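Local coordinates for protein transcriptional regulator, MarR family (Silicibacter pomeroyi DSS-3, PDB 3BJ6) that probably binds DNA as a transcription factor of the MarR family, through a winged helix-turn-helix domain, at residues P53-A57 against P58-A62. Numbering follows the deposited sequence.
Sequences PGATA and PQLGA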
loop_
_atom_site.group_PDB
_atom_site.type_symbol
_atom_site.label_atom_id
_atom_site.label_comp_id
_atom_site.label_asym_id
_atom_site.label_seq_id
_atom_site.Cartn_x
_atom_site.Cartn_y
_atom_site.Cartn_z
ATOM N N PRO A 53 -2.741 -7.319 -25.502
ATOM C CA PRO A 53 -3.727 -6.888 -26.499
ATOM C C PRO A 53 -4.756 -8.005 -26.712
ATOM O O PRO A 53 -4.390 -9.186 -26.695
ATOM C CB PRO A 53 -2.877 -6.678 -27.774
ATOM C CG PRO A 53 -1.489 -6.364 -27.245
ATOM C CD PRO A 53 -1.356 -7.243 -26.033
ATOM N N GLY A 54 -6.024 -7.657 -26.846
ATOM C CA GLY A 54 -7.071 -8.678 -27.042
ATOM C C GLY A 54 -7.616 -9.336 -25.784
ATOM O O GLY A 54 -8.388 -10.285 -25.879
ATOM N N ALA A 55 -7.221 -8.860 -24.592
ATOM C CA ALA A 55 -7.716 -9.460 -23.336
ATOM C C ALA A 55 -9.220 -9.255 -23.202
ATOM O O ALA A 55 -9.760 -8.255 -23.693
ATOM C CB ALA A 55 -7.009 -8.833 -22.113
ATOM N N THR A 56 -9.866 -10.167 -22.480
ATOM C CA THR A 56 -11.257 -10.011 -22.072
ATOM C C THR A 56 -11.282 -9.199 -20.775
ATOM O O THR A 56 -10.240 -9.021 -20.110
ATOM C CB THR A 56 -11.923 -11.378 -21.848
ATOM O OG1 THR A 56 -11.295 -12.023 -20.725
ATOM C CG2 THR A 56 -11.791 -12.268 -23.102
ATOM N N ALA A 57 -12.456 -8.694 -20.422
ATOM C CA ALA A 57 -12.614 -7.970 -19.177
ATOM C C ALA A 57 -12.292 -8.875 -17.975
ATOM O O ALA A 57 -11.604 -8.430 -17.044
ATOM C CB ALA A 57 -14.023 -7.384 -19.044
ATOM N N PRO A 58 -12.826 -10.124 -17.945
ATOM C CA PRO A 58 -12.392 -10.977 -16.824
ATOM C C PRO A 58 -10.893 -11.234 -16.764
ATOM O O PRO A 58 -10.359 -11.265 -15.669
ATOM C CB PRO A 58 -13.189 -12.283 -17.028
ATOM C CG PRO A 58 -14.440 -11.838 -17.839
ATOM C CD PRO A 58 -13.858 -10.793 -18.774
ATOM N N GLN A 59 -10.221 -11.410 -17.905
ATOM C CA GLN A 59 -8.752 -11.523 -17.935
ATOM C C GLN A 59 -8.006 -10.298 -17.405
ATOM O O GLN A 59 -7.060 -10.432 -16.610
ATOM C CB GLN A 59 -8.240 -11.879 -19.331
ATOM C CG GLN A 59 -8.503 -13.337 -19.745
ATOM C CD GLN A 59 -8.130 -13.591 -21.205
ATOM O OE1 GLN A 59 -8.323 -12.724 -22.083
ATOM N NE2 GLN A 59 -7.571 -14.780 -21.473
ATOM N N LEU A 60 -8.434 -9.104 -17.819
ATOM C CA LEU A 60 -7.915 -7.876 -17.229
ATOM C C LEU A 60 -8.120 -7.809 -15.723
ATOM O O LEU A 60 -7.204 -7.417 -14.970
ATOM C CB LEU A 60 -8.587 -6.642 -17.877
ATOM C CG LEU A 60 -8.046 -6.252 -19.247
ATOM C CD1 LEU A 60 -8.894 -5.076 -19.808
ATOM C CD2 LEU A 60 -6.548 -5.858 -19.117
ATOM N N GLY A 61 -9.345 -8.114 -15.284
ATOM C CA GLY A 61 -9.645 -8.189 -13.849
ATOM C C GLY A 61 -8.682 -9.107 -13.102
ATOM O O GLY A 61 -8.143 -8.743 -12.043
ATOM N N ALA A 62 -8.476 -10.316 -13.617
ATOM C CA ALA A 62 -7.506 -11.239 -13.003
ATOM C C ALA A 62 -6.060 -10.673 -13.005
ATOM O O ALA A 62 -5.350 -10.762 -11.988
ATOM C CB ALA A 62 -7.576 -12.635 -13.698
#
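Thr56 is the N-cap of helix 57-64, and its carbonyl O takes the N-H of Leu60 at 2.9 Å; one residue on, Gly61 N reaches Ala57 O, the next i-to-i+4 bond. Ala55 and Thr56 are extended, whereas Gly54 takes a positive phi (84°) that calls for glycine; Gly54 and Ala55 both make backbone hydrogen bonds with Tyr98 of strand 97-100, a G1 beta bulge. Thr56 and Gln59 close a capping box. A chi1 of 66° turns Thr56 OG1 toward Gln59 N, from which it accepts at 3.1 Å. In return Gln59, its chain extended beyond CG, brings OE1 to Thr56 N at 3.0 Å, in the carbonyl plane on a lone pair, nearly straight at 167°; a weak bond from Thr56 OG1 (3.3 Å) reaches the same oxygen, as does a weak one from Arg97. Next to the capping box, Ala55 CB lies 4.0 Å from Leu60 CG, and both side chains pack on Leu49 of helix 40-51. A valine in place of Thr56 would probably leave Gln59 N without its capping acceptor and fray the first turn. The reciprocal bonds thus satisfy amides at the helix start and probably help to hold the turn from the short strand 55-56 into the first helix of the helix-turn-helix.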